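Intimin (Escherichia coli, PDB 1F00) probably attaches enteropathogenic bacteria to host cells by binding its receptor through a C-type lectin-like domain at the end of an Ig-like rod. Local coordinates at residues Asn215-Val220 / Tyr277-Lys282; Asn197-Thr202 / Gly208-Ser213. All coordinates share one frame; numbering follows the deposited sequence.

Contact 1. Residues Asn215-Val220 / Tyr277-Lys282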
loop_
_atom_site.group_PDB
_atom_site.type_symbol
_atom_site.label_atom_id
_atom_site.label_comp_id
_atom_site.label_asym_id
_atom_site.label_seq_id
_atom_site.Cartn_x
_atom_site.Cartn_y
_atom_site.Cartn_z
ATOM N N ASN A 215 16.894 -3.070 27.064
ATOM C CA ASN A 215 17.352 -2.651 25.742
ATOM C C ASN A 215 16.483 -3.227 24.619
ATOM O O ASN A 215 16.091 -2.507 23.697
ATOM C CB ASN A 215 18.820 -3.063 25.548
ATOM C CG ASN A 215 19.385 -2.617 24.215
ATOM O OD1 ASN A 215 19.086 -3.198 23.172
ATOM N ND2 ASN A 215 20.207 -1.574 24.242
ATOM N N GLU A 216 16.157 -4.515 24.700
ATOM C CA GLU A 216 15.346 -5.139 23.656
ATOM C C GLU A 216 13.976 -4.476 23.488
ATOM O O GLU A 216 13.511 -4.301 22.365
ATOM C CB GLU A 216 15.180 -6.645 23.924
ATOM C CG GLU A 216 14.410 -7.383 22.814
ATOM C CD GLU A 216 14.603 -8.896 22.857
ATOM O OE1 GLU A 216 14.524 -9.478 23.952
ATOM O OE2 GLU A 216 14.825 -9.511 21.790
ATOM N N LEU A 217 13.334 -4.098 24.593
ATOM C CA LEU A 217 12.028 -3.442 24.508
ATOM C C LEU A 217 12.174 -1.956 24.177
ATOM O O LEU A 217 11.290 -1.355 23.567
ATOM C CB LEU A 217 11.239 -3.619 25.811
ATOM C CG LEU A 217 10.714 -5.035 26.091
ATOM C CD1 LEU A 217 9.789 -5.017 27.296
ATOM C CD2 LEU A 217 9.969 -5.554 24.873
ATOM N N GLU A 218 13.291 -1.360 24.575
ATOM C CA GLU A 218 13.526 0.047 24.273
ATOM C C GLU A 218 13.568 0.222 22.756
ATOM O O GLU A 218 13.079 1.220 22.218
ATOM C CB GLU A 218 14.848 0.513 24.879
ATOM C CG GLU A 218 15.173 1.959 24.592
ATOM C CD GLU A 218 16.503 2.383 25.183
ATOM O OE1 GLU A 218 16.899 3.552 24.974
ATOM O OE2 GLU A 218 17.151 1.547 25.858
ATOM N N ASN A 219 14.151 -0.749 22.060
ATOM C CA ASN A 219 14.219 -0.670 20.606
ATOM C C ASN A 219 12.828 -0.784 20.000
ATOM O O ASN A 219 12.561 -0.235 18.927
ATOM C CB ASN A 219 15.164 -1.744 20.052
ATOM C CG ASN A 219 16.626 -1.336 20.179
ATOM O OD1 ASN A 219 17.011 -0.242 19.755
ATOM N ND2 ASN A 219 17.446 -2.205 20.764
ATOM N N VAL A 220 11.934 -1.480 20.699
ATOM C CA VAL A 220 10.562 -1.622 20.235
ATOM C C VAL A 220 9.886 -0.244 20.311
ATOM O O VAL A 220 9.240 0.194 19.362
ATOM C CB VAL A 220 9.779 -2.622 21.117
ATOM C CG1 VAL A 220 8.325 -2.688 20.669
ATOM C CG2 VAL A 220 10.430 -4.010 21.032
ATOM N N TYR A 277 3.384 -7.127 33.406
ATOM C CA TYR A 277 2.726 -7.915 32.376
ATOM C C TYR A 277 3.742 -8.816 31.697
ATOM O O TYR A 277 4.939 -8.530 31.709
ATOM C CB TYR A 277 2.094 -7.004 31.324
ATOM C CG TYR A 277 0.933 -6.210 31.847
ATOM C CD1 TYR A 277 1.097 -4.894 32.281
ATOM C CD2 TYR A 277 -0.334 -6.787 31.948
ATOM C CE1 TYR A 277 0.023 -4.171 32.804
ATOM C CE2 TYR A 277 -1.412 -6.077 32.474
ATOM C CZ TYR A 277 -1.225 -4.772 32.898
ATOM O OH TYR A 277 -2.288 -4.074 33.421
ATOM N N ALA A 278 3.260 -9.912 31.118
ATOM C CA ALA A 278 4.134 -10.822 30.414
ATOM C C ALA A 278 4.125 -10.398 28.952
ATOM O O ALA A 278 3.094 -10.473 28.275
ATOM C CB ALA A 278 3.640 -12.259 30.552
ATOM N N THR A 279 5.265 -9.905 28.483
ATOM C CA THR A 279 5.402 -9.502 27.094
ATOM C C THR A 279 6.389 -10.484 26.486
ATOM O O THR A 279 7.530 -10.592 26.929
ATOM C CB THR A 279 5.920 -8.050 26.955
ATOM O OG1 THR A 279 4.870 -7.142 27.307
ATOM C CG2 THR A 279 6.348 -7.766 25.516
ATOM N N CYS A 280 5.924 -11.218 25.483
ATOM C CA CYS A 280 6.740 -12.226 24.825
ATOM C C CYS A 280 7.377 -11.735 23.525
ATOM O O CYS A 280 6.783 -10.951 22.788
ATOM C CB CYS A 280 5.879 -13.462 24.543
ATOM S SG CYS A 280 6.717 -14.799 23.663
ATOM N N VAL A 281 8.594 -12.205 23.264
ATOM C CA VAL A 281 9.317 -11.861 22.046
ATOM C C VAL A 281 9.393 -13.148 21.221
ATOM O O VAL A 281 9.988 -14.133 21.660
ATOM C CB VAL A 281 10.746 -11.378 22.352
ATOM C CG1 VAL A 281 11.450 -10.978 21.052
ATOM C CG2 VAL A 281 10.704 -10.193 23.317
ATOM N N LYS A 282 8.774 -13.130 20.042
ATOM C CA LYS A 282 8.729 -14.286 19.140
ATOM C C LYS A 282 9.518 -14.059 17.853
ATOM O O LYS A 282 10.043 -15.049 17.302
ATOM C CB LYS A 282 7.278 -14.609 18.774
ATOM C CG LYS A 282 6.491 -15.332 19.847
ATOM C CD LYS A 282 4.988 -15.266 19.565
ATOM C CE LYS A 282 4.644 -15.709 18.145
ATOM N NZ LYS A 282 4.923 -17.145 17.883
ATOM O OXT LYS A 282 9.577 -12.900 17.395
#
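Glu216 and Val281 reach toward each other from opposite directions, their side chains bridging a CA-to-CA separation of 9.2 Å, the shortest between helix segment 215-220 and segment 277-282. The contact is made by side chains, with no hydrogen bond crossing between the segments.

The first kind of contact sets a carboxylate against a forked aliphatic group. Glu216 OE2 lies 3.8 Å from Val281 CG1, and Glu216 OE1 is 3.9 Å from Val281 CG2, so each oxygen faces one methyl. An extended Glu216 chain, with CG anti to the backbone N (chi1 -176°), carries the carboxylate across to the strand.

The second is apolar and looser. Leu217 leaves the helix less directly, yet its CD2 comes within 4.3 Å of Thr279 CG2. Pro211 touches Glu216, Leu217 and Val281 and so joins the two pairs.

Polar atoms find partners outside the segments. Glu216 OE1 accepts a hydrogen bond from Ser212 N, just ahead of the helix, which probably helps fix the carboxylate beside the valine methyls. Thr279 OG1 is hydrogen-bonded to Ser241 OG, while CG2 of the same side chain serves the leucine.

Alternation along the strand accounts for which residues take part: Thr279 and Val281 point toward helix 214-224, whereas Cys280 points away and touches Cys203 on helix 196-205. A terminal strand flanked in this way by two helices is consistent with the C-type lectin-like fold of the domain.

Contact 2. Residues Asn197-Thr202 / Gly208-Ser213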
loop_
_atom_site.group_PDB
_atom_site.type_symbol
_atom_site.label_atom_id
_atom_site.label_comp_id
_atom_site.label_asym_id
_atom_site.label_seq_id
_atom_site.Cartn_x
_atom_site.Cartn_y
_atom_site.Cartn_z
ATOM N N ASN A 197 7.906 -15.644 37.222
ATOM C CA ASN A 197 7.895 -17.042 36.797
ATOM C C ASN A 197 6.720 -17.371 35.887
ATOM O O ASN A 197 6.869 -18.137 34.931
ATOM C CB ASN A 197 7.903 -17.984 38.004
ATOM C CG ASN A 197 9.275 -18.088 38.647
ATOM O OD1 ASN A 197 10.295 -18.132 37.954
ATOM N ND2 ASN A 197 9.308 -18.143 39.974
ATOM N N ASP A 198 5.554 -16.796 36.167
ATOM C CA ASP A 198 4.399 -17.052 35.319
ATOM C C ASP A 198 4.613 -16.430 33.947
ATOM O O ASP A 198 4.111 -16.937 32.947
ATOM C CB ASP A 198 3.115 -16.501 35.941
ATOM C CG ASP A 198 2.566 -17.400 37.027
ATOM O OD1 ASP A 198 2.959 -18.585 37.069
ATOM O OD2 ASP A 198 1.735 -16.934 37.833
ATOM N N ALA A 199 5.364 -15.333 33.901
ATOM C CA ALA A 199 5.637 -14.659 32.635
ATOM C C ALA A 199 6.562 -15.536 31.799
ATOM O O ALA A 199 6.389 -15.666 30.589
ATOM C CB ALA A 199 6.282 -13.311 32.889
ATOM N N VAL A 200 7.550 -16.127 32.460
ATOM C CA VAL A 200 8.501 -17.014 31.805
ATOM C C VAL A 200 7.760 -18.177 31.140
ATOM O O VAL A 200 8.009 -18.500 29.977
ATOM C CB VAL A 200 9.511 -17.580 32.827
ATOM C CG1 VAL A 200 10.313 -18.723 32.205
ATOM C CG2 VAL A 200 10.441 -16.473 33.297
ATOM N N ASN A 201 6.847 -18.801 31.878
ATOM C CA ASN A 201 6.087 -19.926 31.341
ATOM C C ASN A 201 5.171 -19.512 30.195
ATOM O O ASN A 201 5.065 -20.220 29.195
ATOM C CB ASN A 201 5.267 -20.595 32.446
ATOM C CG ASN A 201 6.139 -21.262 33.491
ATOM O OD1 ASN A 201 7.217 -21.778 33.176
ATOM N ND2 ASN A 201 5.673 -21.271 34.739
ATOM N N THR A 202 4.510 -18.369 30.344
ATOM C CA THR A 202 3.615 -17.865 29.312
ATOM C C THR A 202 4.355 -17.655 27.999
ATOM O O THR A 202 3.841 -17.984 26.934
ATOM C CB THR A 202 2.975 -16.542 29.747
ATOM O OG1 THR A 202 2.145 -16.785 30.887
ATOM C CG2 THR A 202 2.133 -15.945 28.625
ATOM N N GLY A 208 7.894 -18.407 22.602
ATOM C CA GLY A 208 8.809 -17.280 22.580
ATOM C C GLY A 208 9.637 -17.212 23.850
ATOM O O GLY A 208 9.753 -18.203 24.565
ATOM N N LYS A 209 10.203 -16.040 24.133
ATOM C CA LYS A 209 11.029 -15.843 25.326
ATOM C C LYS A 209 10.744 -14.466 25.929
ATOM O O LYS A 209 10.135 -13.619 25.282
ATOM C CB LYS A 209 12.515 -15.915 24.952
ATOM C CG LYS A 209 12.920 -17.168 24.177
ATOM C CD LYS A 209 14.403 -17.152 23.830
ATOM C CE LYS A 209 14.790 -18.363 22.982
ATOM N NZ LYS A 209 14.431 -19.646 23.669
ATOM N N LEU A 210 11.179 -14.242 27.167
ATOM C CA LEU A 210 10.992 -12.939 27.797
ATOM C C LEU A 210 11.972 -11.983 27.126
ATOM O O LEU A 210 12.946 -12.423 26.504
ATOM C CB LEU A 210 11.345 -12.987 29.291
ATOM C CG LEU A 210 10.323 -13.429 30.345
ATOM C CD1 LEU A 210 10.954 -13.352 31.723
ATOM C CD2 LEU A 210 9.105 -12.537 30.282
ATOM N N PRO A 211 11.713 -10.667 27.209
ATOM C CA PRO A 211 12.658 -9.737 26.590
ATOM C C PRO A 211 13.983 -10.030 27.308
ATOM O O PRO A 211 13.987 -10.289 28.511
ATOM C CB PRO A 211 12.087 -8.371 26.964
ATOM C CG PRO A 211 10.607 -8.630 26.967
ATOM C CD PRO A 211 10.504 -9.963 27.680
ATOM N N SER A 212 15.098 -9.998 26.589
ATOM C CA SER A 212 16.386 -10.296 27.216
ATOM C C SER A 212 16.862 -9.183 28.130
ATOM O O SER A 212 17.691 -9.404 29.015
ATOM C CB SER A 212 17.454 -10.518 26.150
ATOM O OG SER A 212 17.719 -9.307 25.468
ATOM N N SER A 213 16.325 -7.987 27.919
ATOM C CA SER A 213 16.753 -6.828 28.678
ATOM C C SER A 213 15.847 -5.644 28.378
ATOM O O SER A 213 14.996 -5.710 27.495
ATOM C CB SER A 213 18.159 -6.461 28.230
ATOM O OG SER A 213 18.144 -6.258 26.818
#
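Leu210 divides its two methyls between consecutive residues of helix segment 197-202: CD1 goes to Val200 CG2 at 3.5 Å, and CD2 to Ala199 CB at 3.9 Å. The backbones are close here, with the CA atoms of Val200 and Leu210 6.2 Å apart.

The leucine points toward the helix from the outset. Its CG stands anti to its own carbonyl carbon and beside the backbone N (chi1 -85°), and chi2 near 180° extends CD1 away from CA, leaving CD2 as the side branch that reaches the alanine. Val200 behaves differently: its CB is directed away from segment 208-213, but the CG2 branch, placed beside the backbone N, turns back to Leu210. The Val200 and Leu210 side chains cross at about a right angle, and one methyl of each makes the touch.

Leu210 also rests on Tyr196 and Cys203, one helical turn to either side. Positions 196, 199, 200 and 203 form one stripe along the helix, and Ala199 also packs on Ala278 of strand 276-281. Beyond the leucine, Ser213 is the N-cap of helix 214-224, its OG weakly bonded to Glu216 N. The whole is a loop connecting helices 196-205 and 214-224 of the C-type lectin-like domain, folded back on the first helix.

In the fold
Both segments of contact 2 precede those of contact 1 in sequence, and the centres of the two contacts lie about 10 Å apart within the lectin-like domain. The loop 208-213, which follows helix 196-205 and leads into helix 214-224, is the element that joins them, because it runs beside the terminal strand. A probable backbone hydrogen bond from Val281 N to Lys209 O, 2.9 Å long, links the two contacts directly. Two packing contacts accompany it: Cys280 SG is 3.4 Å from Gly208 CA, and Thr279 O is 3.1 Å from Pro211 CD. Thus the residue after Leu210 already belongs to the surroundings of contact 1.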